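PDB 6NZS: dextranase from Pseudarthrobacter oxydans, which catalyses the endohydrolysis of (1->6)-alpha-D-glucosidic linkages in dextran, as a glycoside hydrolase of family 49. Local coordinates for residues R32-Y37 against T84-S89; G24-D29 against S285-V290. One frame throughout, in Å; residues are numbered along the deposited sequence.

Both contacts lie on the same side of the chain's centre, about 15 Å apart between their centres; one lies within the N-terminal Ig-like domain and the other joins that domain to the beta-solenoid. Interaction 1 is the internal one, where the turn between strands 31-33 and 37-43 meets strand 84-92. Interaction 2 reaches across to the solenoid, joining the loop 24-29, between strands 18-20 and 31-33, to the turn that follows strand 283-285. In sequence, 24-29 precedes 32-37, 84-89 and finally 285-290. The first two segments also touch: Arg32 NH1 lies 2.9 Å from Gly24 O, a probable hydrogen bond, and this ties loop 24-29 to strand 31-33.

Interaction 1: R32-Y37 against T84-S89; sequences RRSSFY and TMSWSS
A chi1 of 178° swings the Ser34 hydroxyl away from its own amide nitrogen and toward that of Ser86, whose OG stands opposite its carbonyl carbon (chi1 -63°). The two oxygens, Ser34 OG and Ser86 OG, are hydrogen-bonded at 2.7 Å, and either may be the donor. Ser34 OG also accepts from its own segment: Phe36 N donates to it at 3.1 Å, fairly straight at 162°, and Tyr37 N donates at 3.3 Å with more bend. These bonds make an ST turn and an ST motif, folding the chain between strands 31-33 and 37-43 of the Ig-like domain over strand 84-92. Replacing Ser34 with alanine would probably leave both amides without this acceptor and Ser86 without its mate, letting the turn relax. The Tyr37 ring offers its edge to the same Ser86 hydroxyl, with CD2 4.1 Å from Ser86 OG, while its own OH bonds to Asn184 O. Farther along, Thr84 approaches the Phe36 ring obliquely, Thr84 OG1 lying 3.7 Å from Phe36 CE2; that hydroxyl is hydrogen-bonded to the Asn184 side chain. On one face of the Phe36 ring, Ser35 CB sits 3.8 Å above the plane, over the ring centre.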
loop_
_atom_site.group_PDB
_atom_site.type_symbol
_atom_site.label_atom_id
_atom_site.label_comp_id
_atom_site.label_asym_id
_atom_site.label_seq_id
_atom_site.Cartn_x
_atom_site.Cartn_y
_atom_site.Cartn_z
ATOM N N ARG A 32 3.043 -14.461 14.724
ATOM C CA ARG A 32 2.493 -13.485 15.666
ATOM C C ARG A 32 0.977 -13.391 15.503
ATOM O O ARG A 32 0.484 -13.094 14.409
ATOM C CB ARG A 32 3.124 -12.112 15.441
ATOM C CG ARG A 32 3.043 -11.207 16.674
ATOM C CD ARG A 32 3.446 -9.757 16.369
ATOM N NE ARG A 32 4.774 -9.620 15.768
ATOM C CZ ARG A 32 5.916 -9.565 16.452
ATOM N NH1 ARG A 32 5.913 -9.645 17.781
ATOM N NH2 ARG A 32 7.070 -9.435 15.798
ATOM N N ARG A 33 0.250 -13.637 16.588
ATOM C CA ARG A 33 -1.200 -13.522 16.624
ATOM C C ARG A 33 -1.562 -12.146 17.169
ATOM O O ARG A 33 -0.885 -11.629 18.057
ATOM C CB ARG A 33 -1.778 -14.595 17.552
ATOM C CG ARG A 33 -3.282 -14.482 17.761
ATOM C CD ARG A 33 -3.815 -15.611 18.618
ATOM N NE ARG A 33 -5.171 -15.308 19.046
ATOM C CZ ARG A 33 -5.874 -16.057 19.887
ATOM N NH1 ARG A 33 -5.338 -17.164 20.390
ATOM N NH2 ARG A 33 -7.094 -15.682 20.240
ATOM N N SER A 34 -2.646 -11.558 16.657
ATOM C CA SER A 34 -3.096 -10.275 17.197
ATOM C C SER A 34 -3.432 -10.375 18.681
ATOM O O SER A 34 -4.206 -11.240 19.103
ATOM C CB SER A 34 -4.331 -9.776 16.451
ATOM O OG SER A 34 -4.807 -8.551 17.011
ATOM N N SER A 35 -2.860 -9.461 19.468
ATOM C CA SER A 35 -3.203 -9.344 20.878
ATOM C C SER A 35 -4.515 -8.612 21.106
ATOM O O SER A 35 -5.022 -8.613 22.233
ATOM C CB SER A 35 -2.118 -8.554 21.608
ATOM O OG SER A 35 -0.875 -9.218 21.505
ATOM N N PHE A 36 -5.088 -8.008 20.071
ATOM C CA PHE A 36 -6.127 -7.015 20.272
ATOM C C PHE A 36 -7.485 -7.380 19.707
ATOM O O PHE A 36 -8.483 -6.836 20.190
ATOM C CB PHE A 36 -5.666 -5.660 19.712
ATOM C CG PHE A 36 -4.342 -5.246 20.254
ATOM C CD1 PHE A 36 -4.250 -4.771 21.547
ATOM C CD2 PHE A 36 -3.182 -5.386 19.512
ATOM C CE1 PHE A 36 -3.034 -4.414 22.091
ATOM C CE2 PHE A 36 -1.960 -5.023 20.057
ATOM C CZ PHE A 36 -1.891 -4.543 21.341
ATOM N N TYR A 37 -7.564 -8.285 18.730
ATOM C CA TYR A 37 -8.827 -8.618 18.075
ATOM C C TYR A 37 -8.944 -10.116 17.869
ATOM O O TYR A 37 -7.952 -10.792 17.584
ATOM C CB TYR A 37 -8.929 -7.936 16.694
ATOM C CG TYR A 37 -8.735 -6.455 16.815
ATOM C CD1 TYR A 37 -9.777 -5.647 17.239
ATOM C CD2 TYR A 37 -7.497 -5.866 16.576
ATOM C CE1 TYR A 37 -9.612 -4.292 17.397
ATOM C CE2 TYR A 37 -7.316 -4.496 16.737
ATOM C CZ TYR A 37 -8.384 -3.720 17.153
ATOM O OH TYR A 37 -8.251 -2.366 17.334
ATOM N N THR A 84 0.328 -0.908 16.046
ATOM C CA THR A 84 0.388 -2.247 15.481
ATOM C C THR A 84 -0.627 -2.330 14.358
ATOM O O THR A 84 -1.555 -1.518 14.281
ATOM C CB THR A 84 0.058 -3.368 16.496
ATOM O OG1 THR A 84 -1.338 -3.326 16.853
ATOM C CG2 THR A 84 0.902 -3.240 17.751
ATOM N N MET A 85 -0.447 -3.323 13.490
ATOM C CA MET A 85 -1.402 -3.575 12.414
ATOM C C MET A 85 -1.781 -5.048 12.432
ATOM O O MET A 85 -0.941 -5.910 12.154
ATOM C CB MET A 85 -0.849 -3.160 11.052
ATOM C CG MET A 85 -1.825 -3.461 9.901
ATOM S SD MET A 85 -1.365 -2.702 8.326
ATOM C CE MET A 85 -1.716 -0.988 8.682
ATOM N N SER A 86 -3.035 -5.333 12.755
ATOM C CA SER A 86 -3.566 -6.687 12.720
ATOM C C SER A 86 -4.389 -6.863 11.451
ATOM O O SER A 86 -4.956 -5.902 10.924
ATOM C CB SER A 86 -4.472 -6.972 13.922
ATOM O OG SER A 86 -3.755 -6.899 15.146
ATOM N N TRP A 87 -4.448 -8.095 10.951
ATOM C CA TRP A 87 -5.275 -8.352 9.775
ATOM C C TRP A 87 -5.695 -9.810 9.757
ATOM O O TRP A 87 -4.954 -10.691 10.201
ATOM C CB TRP A 87 -4.580 -7.976 8.460
ATOM C CG TRP A 87 -3.542 -8.968 7.984
ATOM C CD1 TRP A 87 -3.720 -9.966 7.068
ATOM C CD2 TRP A 87 -2.173 -9.050 8.412
ATOM N NE1 TRP A 87 -2.545 -10.667 6.897
ATOM C CE2 TRP A 87 -1.583 -10.122 7.714
ATOM C CE3 TRP A 87 -1.393 -8.323 9.326
ATOM C CZ2 TRP A 87 -0.247 -10.484 7.892
ATOM C CZ3 TRP A 87 -0.070 -8.692 9.506
ATOM C CH2 TRP A 87 0.487 -9.763 8.799
ATOM N N SER A 88 -6.901 -10.050 9.244
ATOM C CA SER A 88 -7.440 -11.393 9.117
ATOM C C SER A 88 -7.931 -11.580 7.695
ATOM O O SER A 88 -8.689 -10.744 7.188
ATOM C CB SER A 88 -8.606 -11.597 10.094
ATOM O OG SER A 88 -9.129 -12.910 9.989
ATOM N N SER A 89 -7.500 -12.667 7.061
ATOM C CA SER A 89 -7.980 -13.068 5.745
ATOM C C SER A 89 -8.865 -14.304 5.855
ATOM O O SER A 89 -8.663 -15.174 6.707
ATOM C CB SER A 89 -6.812 -13.408 4.814
ATOM O OG SER A 89 -6.126 -12.224 4.435
#

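Interaction 2: G24-D29 against S285-V290; sequences GPTGND and SGEQYV
Gln288 and Asn28 meet through their side-chain amides where a loop of the Ig-like domain rests against a type I beta turn, Gly286 to Tyr289, of the beta-solenoid. Gln288 NE2 comes within 3.0 Å of Asn28 OD1, the side chains crossing at about a right angle and the amide planes 69° apart. The Gln288 chain runs extended beyond CG, which carries its amide toward the neighbouring domain. Within the solenoid region Gln288 OE1 accepts from Gly240 N, and NE2 bonds to Ser238 OG.

Beside this pair, Thr26 faces Glu287 largely through water. Thr26 OG1 and Glu287 OE2 are 3.2 Å apart, but the angle is too poor for a hydrogen bond. Instead, one water accepts from Thr26 N and donates to Glu287 OE2, while a second joins Thr26 OG1 to the same carboxylate oxygen; a third lies between Thr26 O and OE2. All three waters thus converge on Glu287 OE2, and that oxygen meets Thr26 mainly through solvent. Lys263 contributes from strand 260-263, hydrogen-bonding to Gly27 O and making a long, weak ion pair with Glu287 OE2.

The other carboxylate oxygen is turned back into the solenoid, where Tyr261 OH bonds to it. Ser285 OG accepts from Glu287 N at 3.2 Å, forming an ST turn, and donates to Glu287 OE1 at 2.6 Å, on the anti lone pair directed away from OE2.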
loop_
_atom_site.group_PDB
_atom_site.type_symbol
_atom_site.label_atom_id
_atom_site.label_comp_id
_atom_site.label_asym_id
_atom_site.label_seq_id
_atom_site.Cartn_x
_atom_site.Cartn_y
_atom_site.Cartn_z
ATOM N N GLY A 24 8.893 -8.078 20.619
ATOM C CA GLY A 24 10.098 -8.482 19.942
ATOM C C GLY A 24 9.830 -9.430 18.797
ATOM O O GLY A 24 8.683 -9.769 18.489
ATOM N N PRO A 25 10.895 -9.860 18.124
ATOM C CA PRO A 25 10.726 -10.749 16.971
ATOM C C PRO A 25 10.215 -12.106 17.410
ATOM O O PRO A 25 10.577 -12.614 18.474
ATOM C CB PRO A 25 12.145 -10.855 16.398
ATOM C CG PRO A 25 13.036 -10.554 17.560
ATOM C CD PRO A 25 12.306 -9.513 18.360
ATOM N N THR A 26 9.344 -12.689 16.594
ATOM C CA THR A 26 8.904 -14.036 16.901
ATOM C C THR A 26 9.961 -15.041 16.447
ATOM O O THR A 26 10.838 -14.738 15.629
ATOM C CB THR A 26 7.561 -14.328 16.233
ATOM O OG1 THR A 26 7.682 -14.117 14.823
ATOM C CG2 THR A 26 6.497 -13.392 16.778
ATOM N N GLY A 27 9.875 -16.248 17.001
ATOM C CA GLY A 27 10.774 -17.307 16.586
ATOM C C GLY A 27 10.558 -17.698 15.137
ATOM O O GLY A 27 9.525 -17.412 14.530
ATOM N N ASN A 28 11.568 -18.369 14.574
ATOM C CA ASN A 28 11.491 -18.770 13.171
ATOM C C ASN A 28 10.272 -19.638 12.900
ATOM O O ASN A 28 9.692 -19.571 11.810
ATOM C CB ASN A 28 12.765 -19.515 12.774
ATOM C CG ASN A 28 13.947 -18.588 12.614
ATOM O OD1 ASN A 28 13.839 -17.384 12.838
ATOM N ND2 ASN A 28 15.090 -19.145 12.223
ATOM N N ASP A 29 9.855 -20.433 13.881
ATOM C CA ASP A 29 8.746 -21.363 13.737
ATOM C C ASP A 29 7.463 -20.858 14.385
ATOM O O ASP A 29 6.564 -21.659 14.662
ATOM C CB ASP A 29 9.130 -22.729 14.314
ATOM C CG ASP A 29 9.522 -22.656 15.790
ATOM O OD1 ASP A 29 9.719 -21.537 16.321
ATOM O OD2 ASP A 29 9.635 -23.731 16.421
ATOM N N SER A 285 6.252 -12.569 4.409
ATOM C CA SER A 285 6.640 -11.577 5.405
ATOM C C SER A 285 8.144 -11.345 5.376
ATOM O O SER A 285 8.923 -12.302 5.386
ATOM C CB SER A 285 6.236 -12.034 6.802
ATOM O OG SER A 285 6.765 -11.132 7.755
ATOM N N GLY A 286 8.550 -10.076 5.366
ATOM C CA GLY A 286 9.961 -9.723 5.406
ATOM C C GLY A 286 10.476 -9.441 6.805
ATOM O O GLY A 286 11.530 -8.809 6.962
ATOM N N GLU A 287 9.747 -9.932 7.816
ATOM C CA GLU A 287 10.010 -9.584 9.211
ATOM C C GLU A 287 11.421 -9.944 9.669
ATOM O O GLU A 287 11.940 -9.313 10.599
ATOM C CB GLU A 287 8.981 -10.277 10.103
ATOM C CG GLU A 287 9.110 -11.795 10.144
ATOM C CD GLU A 287 7.871 -12.457 10.713
ATOM O OE1 GLU A 287 6.829 -12.455 10.023
ATOM O OE2 GLU A 287 7.930 -12.977 11.844
ATOM N N GLN A 288 12.046 -10.958 9.068
ATOM C CA GLN A 288 13.374 -11.378 9.512
ATOM C C GLN A 288 14.488 -10.498 8.968
ATOM O O GLN A 288 15.612 -10.570 9.478
ATOM C CB GLN A 288 13.646 -12.840 9.138
ATOM C CG GLN A 288 12.611 -13.800 9.692
ATOM C CD GLN A 288 12.872 -15.259 9.339
ATOM O OE1 GLN A 288 13.073 -15.602 8.179
ATOM N NE2 GLN A 288 12.849 -16.123 10.343
ATOM N N TYR A 289 14.215 -9.668 7.968
ATOM C CA TYR A 289 15.246 -8.850 7.347
ATOM C C TYR A 289 15.375 -7.516 8.069
ATOM O O TYR A 289 14.376 -6.908 8.462
ATOM C CB TYR A 289 14.928 -8.600 5.870
ATOM C CG TYR A 289 14.811 -9.862 5.042
ATOM C CD1 TYR A 289 15.905 -10.701 4.862
ATOM C CD2 TYR A 289 13.611 -10.209 4.437
ATOM C CE1 TYR A 289 15.807 -11.854 4.115
ATOM C CE2 TYR A 289 13.502 -11.354 3.680
ATOM C CZ TYR A 289 14.602 -12.174 3.523
ATOM O OH TYR A 289 14.478 -13.324 2.773
ATOM N N VAL A 290 16.621 -7.071 8.239
ATOM C CA VAL A 290 16.887 -5.743 8.775
ATOM C C VAL A 290 16.487 -4.689 7.748
ATOM O O VAL A 290 16.459 -4.945 6.535
ATOM C CB VAL A 290 18.380 -5.634 9.149
ATOM C CG1 VAL A 290 19.257 -5.658 7.894
ATOM C CG2 VAL A 290 18.657 -4.386 9.970
HETATM O O HOH W 1 9.234 -11.425 13.848
HETATM O O HOH W 2 5.368 -13.383 13.044
HETATM O O HOH W 3 10.241 -14.606 12.859
#